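Local coordinates for GTP-binding protein (Thermus thermophilus, PDB 2DBY), which binds GDP, belongs to the YchF/OLA1 GTPases, and is probably an ATPase that binds the 70S ribosome and its 50S subunit, at residues V43-E48 against L274-Y279; R49-Q54 against P64-T69; L284-T289 against V356-V361; V326-K331 against W346-G351. One frame throughout, in Å; residues are numbered along the deposited sequence.

How the interactions relate
From the N terminus, residues 43-48, running on from strand 40-44, meet helix 270-281, so interaction 1 closes a loop of more than two hundred residues. Nested inside it, interaction 2 closes a short loop, laying helix 48-57 on the start of strand 66-75. Helix 270-281 leads into strand 284-290, where interaction 3 opens; it closes at 356-361. Nested within that loop, interaction 4 pairs strands 323-328 and 348-350, the former next to strand 360-365. The two nests follow in series and none of the contacts cross. Arg49 joins them in space, by a salt bridge with Asp358 and a cation-pi contact with Trp329, so the GTPase and C-terminal parts meet here.

Interaction 1 of 4, residues V43-E48 against L274-Y279; sequences VPLEDE and LARAGY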
loop_
_atom_site.group_PDB
_atom_site.type_symbol
_atom_site.label_atom_id
_atom_site.label_comp_id
_atom_site.label_asym_id
_atom_site.label_seq_id
_atom_site.Cartn_x
_atom_site.Cartn_y
_atom_site.Cartn_z
ATOM N N VAL A 43 -3.331 8.067 -5.749
ATOM C CA VAL A 43 -4.784 8.063 -5.726
ATOM C C VAL A 43 -5.182 8.672 -4.387
ATOM O O VAL A 43 -4.853 8.120 -3.350
ATOM C CB VAL A 43 -5.368 6.620 -5.790
ATOM C CG1 VAL A 43 -6.905 6.685 -5.682
ATOM C CG2 VAL A 43 -4.961 5.930 -7.095
ATOM N N PRO A 44 -5.846 9.842 -4.393
ATOM C CA PRO A 44 -6.263 10.476 -3.136
ATOM C C PRO A 44 -7.203 9.484 -2.413
ATOM O O PRO A 44 -8.125 8.931 -3.035
ATOM C CB PRO A 44 -7.011 11.724 -3.609
ATOM C CG PRO A 44 -6.337 12.064 -4.924
ATOM C CD PRO A 44 -6.197 10.676 -5.557
ATOM N N LEU A 45 -6.982 9.283 -1.116
ATOM C CA LEU A 45 -7.768 8.345 -0.311
ATOM C C LEU A 45 -8.941 9.093 0.299
ATOM O O LEU A 45 -8.755 10.048 1.047
ATOM C CB LEU A 45 -6.911 7.779 0.822
ATOM C CG LEU A 45 -6.530 6.303 0.903
ATOM C CD1 LEU A 45 -6.008 6.040 2.317
ATOM C CD2 LEU A 45 -7.727 5.399 0.587
ATOM N N GLU A 46 -10.150 8.670 -0.032
ATOM C CA GLU A 46 -11.324 9.334 0.512
ATOM C C GLU A 46 -11.436 8.909 1.963
ATOM O O GLU A 46 -11.179 7.750 2.306
ATOM C CB GLU A 46 -12.567 8.929 -0.301
ATOM C CG GLU A 46 -12.583 9.658 -1.634
ATOM C CD GLU A 46 -13.599 9.131 -2.627
ATOM O OE1 GLU A 46 -14.650 8.624 -2.199
ATOM O OE2 GLU A 46 -13.339 9.248 -3.846
ATOM N N ASP A 47 -11.812 9.840 2.826
ATOM C CA ASP A 47 -11.927 9.503 4.242
ATOM C C ASP A 47 -12.980 10.410 4.879
ATOM O O ASP A 47 -12.765 11.622 5.037
ATOM C CB ASP A 47 -10.558 9.679 4.909
ATOM C CG ASP A 47 -10.534 9.198 6.359
ATOM O OD1 ASP A 47 -9.423 8.930 6.866
ATOM O OD2 ASP A 47 -11.612 9.098 6.997
ATOM N N GLU A 48 -14.133 9.818 5.198
ATOM C CA GLU A 48 -15.241 10.560 5.801
ATOM C C GLU A 48 -14.889 11.165 7.157
ATOM O O GLU A 48 -15.531 12.124 7.598
ATOM C CB GLU A 48 -16.466 9.639 5.964
ATOM C CG GLU A 48 -17.203 9.345 4.675
ATOM C CD GLU A 48 -17.913 10.564 4.146
ATOM O OE1 GLU A 48 -18.877 11.032 4.794
ATOM O OE2 GLU A 48 -17.498 11.068 3.093
ATOM N N LEU A 274 -8.914 -0.306 -4.489
ATOM C CA LEU A 274 -7.511 -0.653 -4.752
ATOM C C LEU A 274 -6.587 0.175 -3.856
ATOM O O LEU A 274 -5.608 -0.320 -3.324
ATOM C CB LEU A 274 -7.166 -0.405 -6.232
ATOM C CG LEU A 274 -5.729 -0.726 -6.648
ATOM C CD1 LEU A 274 -5.400 -2.201 -6.407
ATOM C CD2 LEU A 274 -5.587 -0.384 -8.142
ATOM N N ALA A 275 -6.908 1.455 -3.693
ATOM C CA ALA A 275 -6.098 2.305 -2.838
ATOM C C ALA A 275 -6.105 1.775 -1.395
ATOM O O ALA A 275 -5.067 1.736 -0.725
ATOM C CB ALA A 275 -6.632 3.773 -2.895
ATOM N N ARG A 276 -7.279 1.358 -0.923
ATOM C CA ARG A 276 -7.402 0.831 0.436
ATOM C C ARG A 276 -6.664 -0.503 0.569
ATOM O O ARG A 276 -6.102 -0.807 1.624
ATOM C CB ARG A 276 -8.880 0.662 0.819
ATOM C CG ARG A 276 -9.609 1.986 1.116
ATOM C CD ARG A 276 -10.947 1.764 1.853
ATOM N NE ARG A 276 -11.856 0.886 1.118
ATOM C CZ ARG A 276 -12.012 -0.411 1.364
ATOM N NH1 ARG A 276 -11.325 -0.992 2.340
ATOM N NH2 ARG A 276 -12.833 -1.136 0.618
ATOM N N ALA A 277 -6.668 -1.300 -0.494
ATOM C CA ALA A 277 -5.961 -2.583 -0.468
ATOM C C ALA A 277 -4.457 -2.287 -0.466
ATOM O O ALA A 277 -3.687 -2.966 0.214
ATOM C CB ALA A 277 -6.333 -3.452 -1.686
ATOM N N GLY A 278 -4.056 -1.253 -1.205
ATOM C CA GLY A 278 -2.642 -0.888 -1.235
ATOM C C GLY A 278 -2.197 -0.353 0.123
ATOM O O GLY A 278 -1.098 -0.626 0.587
ATOM N N TYR A 279 -3.061 0.426 0.764
ATOM C CA TYR A 279 -2.749 0.992 2.075
ATOM C C TYR A 279 -2.466 -0.159 3.036
ATOM O O TYR A 279 -1.498 -0.116 3.796
ATOM C CB TYR A 279 -3.944 1.807 2.595
ATOM C CG TYR A 279 -3.581 3.025 3.431
ATOM C CD1 TYR A 279 -2.848 4.081 2.877
ATOM C CD2 TYR A 279 -4.060 3.169 4.741
ATOM C CE1 TYR A 279 -2.614 5.250 3.590
ATOM C CE2 TYR A 279 -3.831 4.342 5.468
ATOM C CZ TYR A 279 -3.114 5.376 4.883
ATOM O OH TYR A 279 -2.923 6.551 5.555
#
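The ring of Tyr279 carries the methyl CD1 of Leu45 over one face, almost above its centre: CD1 lies 3.7 Å from the ring centroid of Tyr279 and 12° off the normal, a CH-pi contact. At the far rim of the same ring, the OH is hydrogen-bonded to Thr286 and Thr299, which hold the phenol end while Leu45 covers the face. This is helix-on-sheet packing in the alpha/beta GTPase fold, with helix 270-281 lying against the end of strand 40-44 in the mixed sheet. Both side chains are turned off the usual staggered positions about their first torsion, Leu45 with chi1 -115° and Tyr279 with chi1 -146°, and in these orientations the methyl and the ring meet. The other branch of Leu45 goes to the helix surface: its CD2 sits 3.9 Å from CG of Arg276, the two side chains crossing at about a right angle. In the conformer given, the NE of Arg276 forms a salt bridge with Glu268. Ala275, on the helix face turned to the strand, offers one methyl to two neighbours: its CB stands 4.0 Å from Leu45 CD2 and equally 4.0 Å from CG1 of Val43.

Interaction 2 of 4, residues R49-Q54 against P64-T69; sequences RLYALQ and PPVVPT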
loop_
_atom_site.group_PDB
_atom_site.type_symbol
_atom_site.label_atom_id
_atom_site.label_comp_id
_atom_site.label_asym_id
_atom_site.label_seq_id
_atom_site.Cartn_x
_atom_site.Cartn_y
_atom_site.Cartn_z
ATOM N N ARG A 49 -13.887 10.609 7.833
ATOM C CA ARG A 49 -13.506 11.157 9.133
ATOM C C ARG A 49 -13.005 12.587 8.954
ATOM O O ARG A 49 -13.110 13.414 9.861
ATOM C CB ARG A 49 -12.433 10.279 9.780
ATOM C CG ARG A 49 -12.941 8.873 10.100
ATOM C CD ARG A 49 -11.815 7.943 10.549
ATOM N NE ARG A 49 -10.838 7.703 9.475
ATOM C CZ ARG A 49 -9.765 6.927 9.595
ATOM N NH1 ARG A 49 -9.527 6.303 10.731
ATOM N NH2 ARG A 49 -8.910 6.795 8.582
ATOM N N LEU A 50 -12.476 12.897 7.772
ATOM C CA LEU A 50 -12.021 14.258 7.533
ATOM C C LEU A 50 -13.215 15.214 7.613
ATOM O O LEU A 50 -13.105 16.309 8.166
ATOM C CB LEU A 50 -11.399 14.383 6.143
ATOM C CG LEU A 50 -10.045 13.706 5.981
ATOM C CD1 LEU A 50 -9.677 13.717 4.488
ATOM C CD2 LEU A 50 -8.987 14.490 6.794
ATOM N N TYR A 51 -14.345 14.813 7.035
ATOM C CA TYR A 51 -15.529 15.668 7.040
ATOM C C TYR A 51 -16.160 15.744 8.416
ATOM O O TYR A 51 -16.724 16.781 8.786
ATOM C CB TYR A 51 -16.550 15.165 6.016
ATOM C CG TYR A 51 -16.029 15.369 4.616
ATOM C CD1 TYR A 51 -15.761 16.655 4.147
ATOM C CD2 TYR A 51 -15.685 14.283 3.811
ATOM C CE1 TYR A 51 -15.153 16.867 2.918
ATOM C CE2 TYR A 51 -15.071 14.484 2.574
ATOM C CZ TYR A 51 -14.806 15.781 2.140
ATOM O OH TYR A 51 -14.164 15.999 0.939
ATOM N N ALA A 52 -16.059 14.653 9.166
ATOM C CA ALA A 52 -16.589 14.602 10.523
ATOM C C ALA A 52 -15.800 15.617 11.372
ATOM O O ALA A 52 -16.387 16.377 12.138
ATOM C CB ALA A 52 -16.442 13.185 11.103
ATOM N N LEU A 53 -14.477 15.623 11.233
ATOM C CA LEU A 53 -13.631 16.577 11.962
ATOM C C LEU A 53 -13.885 17.990 11.486
ATOM O O LEU A 53 -13.881 18.946 12.276
ATOM C CB LEU A 53 -12.162 16.224 11.766
ATOM C CG LEU A 53 -11.795 15.003 12.596
ATOM C CD1 LEU A 53 -10.466 14.413 12.101
ATOM C CD2 LEU A 53 -11.732 15.397 14.066
ATOM N N GLN A 54 -14.119 18.129 10.187
ATOM C CA GLN A 54 -14.389 19.423 9.605
ATOM C C GLN A 54 -15.642 20.037 10.230
ATOM O O GLN A 54 -15.644 21.217 10.531
ATOM C CB GLN A 54 -14.569 19.308 8.092
ATOM C CG GLN A 54 -15.069 20.583 7.419
ATOM C CD GLN A 54 -15.342 20.384 5.933
ATOM O OE1 GLN A 54 -16.246 19.649 5.558
ATOM N NE2 GLN A 54 -14.552 21.033 5.086
ATOM N N PRO A 64 -13.158 24.727 7.951
ATOM C CA PRO A 64 -11.786 24.448 7.537
ATOM C C PRO A 64 -11.716 23.504 6.349
ATOM O O PRO A 64 -12.507 22.563 6.232
ATOM C CB PRO A 64 -11.157 23.852 8.791
ATOM C CG PRO A 64 -12.319 23.150 9.435
ATOM C CD PRO A 64 -13.439 24.154 9.276
ATOM N N PRO A 65 -10.778 23.766 5.436
ATOM C CA PRO A 65 -10.621 22.911 4.262
ATOM C C PRO A 65 -10.089 21.556 4.746
ATOM O O PRO A 65 -9.455 21.473 5.810
ATOM C CB PRO A 65 -9.569 23.648 3.434
ATOM C CG PRO A 65 -9.655 25.068 3.903
ATOM C CD PRO A 65 -9.865 24.921 5.377
ATOM N N VAL A 66 -10.347 20.503 3.979
ATOM C CA VAL A 66 -9.841 19.182 4.330
ATOM C C VAL A 66 -8.777 18.794 3.293
ATOM O O VAL A 66 -8.891 19.136 2.110
ATOM C CB VAL A 66 -10.963 18.096 4.341
ATOM C CG1 VAL A 66 -12.004 18.436 5.370
ATOM C CG2 VAL A 66 -11.602 17.972 2.964
ATOM N N VAL A 67 -7.735 18.114 3.757
ATOM C CA VAL A 67 -6.629 17.673 2.899
ATOM C C VAL A 67 -6.482 16.171 3.093
ATOM O O VAL A 67 -6.058 15.710 4.145
ATOM C CB VAL A 67 -5.296 18.349 3.293
ATOM C CG1 VAL A 67 -4.194 17.902 2.320
ATOM C CG2 VAL A 67 -5.444 19.876 3.241
ATOM N N PRO A 68 -6.834 15.378 2.072
ATOM C CA PRO A 68 -6.683 13.937 2.300
ATOM C C PRO A 68 -5.269 13.471 2.027
ATOM O O PRO A 68 -4.437 14.219 1.496
ATOM C CB PRO A 68 -7.653 13.321 1.297
ATOM C CG PRO A 68 -7.510 14.263 0.110
ATOM C CD PRO A 68 -7.428 15.658 0.748
ATOM N N THR A 69 -5.001 12.233 2.413
ATOM C CA THR A 69 -3.708 11.628 2.098
ATOM C C THR A 69 -3.922 10.840 0.787
ATOM O O THR A 69 -4.928 11.043 0.094
ATOM C CB THR A 69 -3.175 10.743 3.261
ATOM O OG1 THR A 69 -1.868 10.260 2.921
ATOM C CG2 THR A 69 -4.105 9.547 3.549
#
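Helix 48-57 lies against the beginning of strand 66-75, Leu50, Tyr51 and Gln54 forming a surface on which Val66 is seated. Val66 divides its two methyls between them. CG1 goes to the backbone side of the helix, 3.7 Å from the O of Leu50, and also touches the amide of Gln54; CG2 reaches CE1 of Tyr51 at 3.7 Å, the two side chains crossing at about a right angle. Further along the strand, CD1 of Leu50 rests 3.8 Å from CB of Pro68. The helix thus packs on the mixed sheet of the OBG-type G domain, on the strand that follows it, and Leu50 also touches Val295 and Ala297 of the adjacent strand 295-301. With CG opposite the backbone N (chi1 171°) and the chain extended beyond it, Gln54 carries its amide down to the loop. There NE2 donates to the O of Pro64 at 2.8 Å, nearly straight at 173°, with that oxygen in the amide plane. A leucine in place of Gln54 would probably leave the Pro64 carbonyl without this donor and the loop ahead of strand 66-75 less firmly tied to the helix. The other amide atom, OE1, lies at the edge of the Tyr51 ring, in its plane.

Interaction 3 of 4, residues L284-T289 against V356-V361; sequences LLTFFT and VQDGDV
Asp358 OD2 takes the backbone N-H of Thr286 at 2.9 Å and 176°, the nitrogen coming from above the carboxylate plane. Two waters donate to the same oxygen, one also bound to Leu284 O and the other to Thr286 OG1, itself hydrogen-bonded to Tyr279 OH, so three bonds grip OD2; OD1 pairs with Arg49. These bonds join strand 284-290 to the approach of strand 360-365, running in the same direction, an arrangement consistent with the first and last strands of the ubiquitin-like beta-grasp fold of a TGS domain. Two backbone bonds extend the pairing: Gly359 N to Thr286 O at 2.8 Å, and Phe288 N to Asp360 O at 2.8 Å. Gly359 lies in a type II turn from Gln357 to Asp360, at a phi of 89° where any CB would collide with the carbonyl O of Asp358. Inside the turn Gln357 N donates to Asp360 OD2 at 2.8 Å, an oxygen that also meets Tyr354 OH. Val356 CG1 packs on Leu285 CD1 at 3.9 Å and on Phe287 CB at 3.8 Å. The Phe288 ring has Thr286 CG2 3.8 Å above one face, offset toward the rim, and Gly359 O at its edge.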
loop_
_atom_site.group_PDB
_atom_site.type_symbol
_atom_site.label_atom_id
_atom_site.label_comp_id
_atom_site.label_asym_id
_atom_site.label_seq_id
_atom_site.Cartn_x
_atom_site.Cartn_y
_atom_site.Cartn_z
ATOM N N LEU A 284 0.115 0.585 6.273
ATOM C CA LEU A 284 0.054 1.988 6.652
ATOM C C LEU A 284 -1.135 2.337 7.522
ATOM O O LEU A 284 -2.110 1.586 7.601
ATOM C CB LEU A 284 -0.003 2.837 5.387
ATOM C CG LEU A 284 1.114 2.558 4.384
ATOM C CD1 LEU A 284 0.842 3.356 3.113
ATOM C CD2 LEU A 284 2.464 2.933 5.005
ATOM N N LEU A 285 -1.036 3.486 8.185
ATOM C CA LEU A 285 -2.141 3.987 9.004
ATOM C C LEU A 285 -2.226 5.490 8.817
ATOM O O LEU A 285 -1.255 6.146 8.414
ATOM C CB LEU A 285 -1.973 3.599 10.486
ATOM C CG LEU A 285 -0.720 3.926 11.293
ATOM C CD1 LEU A 285 -0.787 5.367 11.790
ATOM C CD2 LEU A 285 -0.627 2.953 12.488
ATOM N N THR A 286 -3.414 6.032 9.071
ATOM C CA THR A 286 -3.678 7.446 8.932
ATOM C C THR A 286 -3.775 8.136 10.289
ATOM O O THR A 286 -4.396 7.588 11.198
ATOM C CB THR A 286 -5.061 7.681 8.257
ATOM O OG1 THR A 286 -5.085 7.048 6.968
ATOM C CG2 THR A 286 -5.355 9.174 8.120
ATOM N N PHE A 287 -3.137 9.301 10.438
ATOM C CA PHE A 287 -3.342 10.094 11.661
ATOM C C PHE A 287 -3.745 11.473 11.139
ATOM O O PHE A 287 -3.496 11.797 9.959
ATOM C CB PHE A 287 -2.103 10.135 12.590
ATOM C CG PHE A 287 -0.979 11.021 12.127
ATOM C CD1 PHE A 287 -1.033 12.404 12.313
ATOM C CD2 PHE A 287 0.164 10.466 11.550
ATOM C CE1 PHE A 287 0.037 13.223 11.934
ATOM C CE2 PHE A 287 1.229 11.275 11.171
ATOM C CZ PHE A 287 1.170 12.653 11.361
ATOM N N PHE A 288 -4.396 12.281 11.979
ATOM C CA PHE A 288 -4.878 13.582 11.537
ATOM C C PHE A 288 -4.349 14.763 12.329
ATOM O O PHE A 288 -3.915 14.608 13.459
ATOM C CB PHE A 288 -6.422 13.675 11.697
ATOM C CG PHE A 288 -7.189 12.581 11.007
ATOM C CD1 PHE A 288 -7.560 11.432 11.692
ATOM C CD2 PHE A 288 -7.544 12.712 9.667
ATOM C CE1 PHE A 288 -8.287 10.409 11.044
ATOM C CE2 PHE A 288 -8.264 11.706 9.008
ATOM C CZ PHE A 288 -8.637 10.548 9.704
ATOM N N THR A 289 -4.373 15.930 11.700
ATOM C CA THR A 289 -4.107 17.176 12.422
ATOM C C THR A 289 -5.440 17.890 12.169
ATOM O O THR A 289 -5.967 17.875 11.046
ATOM C CB THR A 289 -2.883 17.966 11.906
ATOM O OG1 THR A 289 -2.950 18.170 10.493
ATOM C CG2 THR A 289 -1.629 17.225 12.284
ATOM N N VAL A 356 1.892 5.511 17.141
ATOM C CA VAL A 356 0.668 6.114 16.627
ATOM C C VAL A 356 -0.342 5.059 16.207
ATOM O O VAL A 356 0.015 4.008 15.668
ATOM C CB VAL A 356 0.962 7.039 15.437
ATOM C CG1 VAL A 356 -0.340 7.640 14.908
ATOM C CG2 VAL A 356 1.901 8.158 15.876
ATOM N N GLN A 357 -1.614 5.337 16.451
ATOM C CA GLN A 357 -2.658 4.391 16.093
ATOM C C GLN A 357 -3.505 5.009 14.992
ATOM O O GLN A 357 -3.640 6.222 14.922
ATOM C CB GLN A 357 -3.531 4.085 17.318
ATOM C CG GLN A 357 -2.791 3.351 18.430
ATOM C CD GLN A 357 -3.621 3.259 19.707
ATOM O OE1 GLN A 357 -3.691 4.210 20.492
ATOM N NE2 GLN A 357 -4.274 2.117 19.907
ATOM N N ASP A 358 -4.067 4.175 14.128
ATOM C CA ASP A 358 -4.886 4.697 13.061
ATOM C C ASP A 358 -6.033 5.513 13.680
ATOM O O ASP A 358 -6.641 5.097 14.672
ATOM C CB ASP A 358 -5.456 3.552 12.237
ATOM C CG ASP A 358 -6.174 4.035 11.018
ATOM O OD1 ASP A 358 -7.402 4.267 11.087
ATOM O OD2 ASP A 358 -5.496 4.195 9.992
ATOM N N GLY A 359 -6.296 6.677 13.093
ATOM C CA GLY A 359 -7.363 7.552 13.567
ATOM C C GLY A 359 -6.960 8.560 14.631
ATOM O O GLY A 359 -7.766 9.415 15.035
ATOM N N ASP A 360 -5.728 8.472 15.107
ATOM C CA ASP A 360 -5.257 9.416 16.128
ATOM C C ASP A 360 -5.225 10.837 15.575
ATOM O O ASP A 360 -4.860 11.041 14.412
ATOM C CB ASP A 360 -3.819 9.075 16.556
ATOM C CG ASP A 360 -3.748 8.002 17.624
ATOM O OD1 ASP A 360 -4.799 7.656 18.197
ATOM O OD2 ASP A 360 -2.621 7.521 17.902
ATOM N N VAL A 361 -5.600 11.820 16.396
ATOM C CA VAL A 361 -5.495 13.211 15.988
ATOM C C VAL A 361 -4.359 13.705 16.887
ATOM O O VAL A 361 -4.402 13.482 18.098
ATOM C CB VAL A 361 -6.758 14.017 16.291
ATOM C CG1 VAL A 361 -6.581 15.446 15.782
ATOM C CG2 VAL A 361 -7.965 13.361 15.604
HETATM O O HOH W 1 -4.685 1.455 8.770
HETATM O O HOH W 2 -6.830 5.013 7.769
#

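Interaction 4 of 4, residues V326-K331 against W346-G351; sequences VIPWDK and WVRLEG
Lys331 climbs over Trp346, and its side chain can be followed atom by atom. CB passes the rim of the indole, 4.1 Å from CE3 of Trp346. Bends at chi2 and chi3 (-55° and -66°) then fold the chain back over the ring. CE settles above the middle of the six-membered ring, 3.5 Å from the Trp346 centroid and 5° off the normal, a CH-pi contact. NZ follows over the same face, displaced toward CZ2 and CH2, and makes a cation-pi contact at 3.7 Å from that centroid; it also forms a salt bridge with Glu334. Nearer the backbone, Ile327 CD1 packs 3.8 Å from Trp346 CB. An alanine in place of Trp346 would probably leave the Lys331 ammonium without its aromatic platform and its bent chain freer to turn.

Beyond this the backbones pair: Val326 and Arg348 form an antiparallel hydrogen-bonded pair, with Val326 N to Arg348 O at 2.7 Å and Arg348 N to Val326 O at 2.8 Å. The Arg348 chain bends so that NE and NH2 grip Glu350 OE1 side-on, both on one oxygen, while Val326 CG2 lies 3.7 Å from Glu350 CG. This short edge-strand pairing belongs to the C-terminal DUF933 region, consistent with a ubiquitin-like TGS domain. Strand 348-350 is an outer strand of a three-stranded antiparallel sheet, with 323-328 in the centre and 360-365 beyond it; helix 338-343 touches Ile327 and Val347, and helix 329-335 continues from Trp329 and packs against Trp346.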
loop_
_atom_site.group_PDB
_atom_site.type_symbol
_atom_site.label_atom_id
_atom_site.label_comp_id
_atom_site.label_asym_id
_atom_site.label_seq_id
_atom_site.Cartn_x
_atom_site.Cartn_y
_atom_site.Cartn_z
ATOM N N VAL A 326 -2.697 13.741 22.040
ATOM C CA VAL A 326 -3.237 12.706 21.175
ATOM C C VAL A 326 -4.628 12.311 21.631
ATOM O O VAL A 326 -4.879 12.160 22.827
ATOM C CB VAL A 326 -2.371 11.429 21.230
ATOM C CG1 VAL A 326 -2.931 10.366 20.276
ATOM C CG2 VAL A 326 -0.930 11.766 20.908
ATOM N N ILE A 327 -5.526 12.128 20.671
ATOM C CA ILE A 327 -6.885 11.715 20.979
ATOM C C ILE A 327 -7.485 11.092 19.728
ATOM O O ILE A 327 -7.254 11.580 18.624
ATOM C CB ILE A 327 -7.754 12.935 21.441
ATOM C CG1 ILE A 327 -9.203 12.491 21.699
ATOM C CG2 ILE A 327 -7.705 14.049 20.376
ATOM C CD1 ILE A 327 -10.130 13.620 22.160
ATOM N N PRO A 328 -8.208 9.975 19.879
ATOM C CA PRO A 328 -8.860 9.273 18.766
ATOM C C PRO A 328 -9.811 10.263 18.106
ATOM O O PRO A 328 -10.509 11.012 18.792
ATOM C CB PRO A 328 -9.615 8.163 19.458
ATOM C CG PRO A 328 -8.766 7.867 20.653
ATOM C CD PRO A 328 -8.328 9.214 21.133
ATOM N N TRP A 329 -9.864 10.265 16.779
ATOM C CA TRP A 329 -10.707 11.229 16.096
ATOM C C TRP A 329 -12.157 11.195 16.557
ATOM O O TRP A 329 -12.805 12.234 16.633
ATOM C CB TRP A 329 -10.674 10.995 14.576
ATOM C CG TRP A 329 -11.441 9.768 14.180
ATOM C CD1 TRP A 329 -10.996 8.474 14.214
ATOM C CD2 TRP A 329 -12.812 9.708 13.774
ATOM N NE1 TRP A 329 -11.996 7.616 13.860
ATOM C CE2 TRP A 329 -13.127 8.345 13.584
ATOM C CE3 TRP A 329 -13.810 10.672 13.559
ATOM C CZ2 TRP A 329 -14.396 7.917 13.190
ATOM C CZ3 TRP A 329 -15.083 10.237 13.160
ATOM C CH2 TRP A 329 -15.354 8.874 12.984
ATOM N N ASP A 330 -12.660 10.002 16.852
ATOM C CA ASP A 330 -14.054 9.868 17.247
ATOM C C ASP A 330 -14.333 10.516 18.598
ATOM O O ASP A 330 -15.437 11.014 18.835
ATOM C CB ASP A 330 -14.465 8.399 17.290
ATOM C CG ASP A 330 -13.512 7.554 18.095
ATOM O OD1 ASP A 330 -13.973 6.739 18.921
ATOM O OD2 ASP A 330 -12.298 7.694 17.896
ATOM N N LYS A 331 -13.328 10.519 19.467
ATOM C CA LYS A 331 -13.493 11.123 20.787
ATOM C C LYS A 331 -13.372 12.638 20.665
ATOM O O LYS A 331 -13.983 13.381 21.440
ATOM C CB LYS A 331 -12.439 10.579 21.767
ATOM C CG LYS A 331 -12.500 9.081 22.002
ATOM C CD LYS A 331 -13.872 8.600 22.450
ATOM C CE LYS A 331 -14.260 9.124 23.840
ATOM N NZ LYS A 331 -15.623 8.643 24.246
ATOM N N TRP A 346 -10.089 13.638 27.760
ATOM C CA TRP A 346 -9.894 12.662 26.690
ATOM C C TRP A 346 -8.626 12.919 25.884
ATOM O O TRP A 346 -8.249 12.109 25.024
ATOM C CB TRP A 346 -11.102 12.655 25.741
ATOM C CG TRP A 346 -12.348 12.052 26.340
ATOM C CD1 TRP A 346 -12.428 11.280 27.468
ATOM C CD2 TRP A 346 -13.678 12.132 25.817
ATOM N NE1 TRP A 346 -13.723 10.876 27.675
ATOM C CE2 TRP A 346 -14.513 11.384 26.677
ATOM C CE3 TRP A 346 -14.247 12.763 24.706
ATOM C CZ2 TRP A 346 -15.888 11.247 26.458
ATOM C CZ3 TRP A 346 -15.618 12.630 24.486
ATOM C CH2 TRP A 346 -16.422 11.873 25.360
ATOM N N VAL A 347 -7.967 14.041 26.147
ATOM C CA VAL A 347 -6.747 14.373 25.423
ATOM C C VAL A 347 -5.533 13.878 26.186
ATOM O O VAL A 347 -5.313 14.259 27.339
ATOM C CB VAL A 347 -6.619 15.889 25.196
ATOM C CG1 VAL A 347 -5.252 16.224 24.608
ATOM C CG2 VAL A 347 -7.740 16.366 24.251
ATOM N N ARG A 348 -4.744 13.025 25.539
ATOM C CA ARG A 348 -3.549 12.462 26.156
ATOM C C ARG A 348 -2.263 13.178 25.768
ATOM O O ARG A 348 -2.148 13.759 24.688
ATOM C CB ARG A 348 -3.416 10.979 25.792
ATOM C CG ARG A 348 -4.233 10.035 26.663
ATOM C CD ARG A 348 -4.793 8.861 25.867
ATOM N NE ARG A 348 -3.819 8.266 24.948
ATOM C CZ ARG A 348 -4.092 7.953 23.680
ATOM N NH1 ARG A 348 -5.305 8.180 23.193
ATOM N NH2 ARG A 348 -3.159 7.420 22.896
ATOM N N LEU A 349 -1.295 13.154 26.678
ATOM C CA LEU A 349 -0.001 13.746 26.402
ATOM C C LEU A 349 0.878 12.510 26.246
ATOM O O LEU A 349 1.082 11.764 27.206
ATOM C CB LEU A 349 0.457 14.624 27.577
ATOM C CG LEU A 349 -0.347 15.920 27.770
ATOM C CD1 LEU A 349 0.144 16.670 29.009
ATOM C CD2 LEU A 349 -0.209 16.802 26.531
ATOM N N GLU A 350 1.358 12.271 25.029
ATOM C CA GLU A 350 2.183 11.100 24.754
ATOM C C GLU A 350 3.620 11.492 24.468
ATOM O O GLU A 350 3.887 12.573 23.927
ATOM C CB GLU A 350 1.619 10.324 23.559
ATOM C CG GLU A 350 0.226 9.766 23.774
ATOM C CD GLU A 350 0.190 8.571 24.724
ATOM O OE1 GLU A 350 -0.897 7.961 24.867
ATOM O OE2 GLU A 350 1.234 8.240 25.322
ATOM N N GLY A 351 4.539 10.597 24.819
ATOM C CA GLY A 351 5.946 10.871 24.620
ATOM C C GLY A 351 6.552 10.230 23.389
ATOM O O GLY A 351 5.836 9.783 22.489
#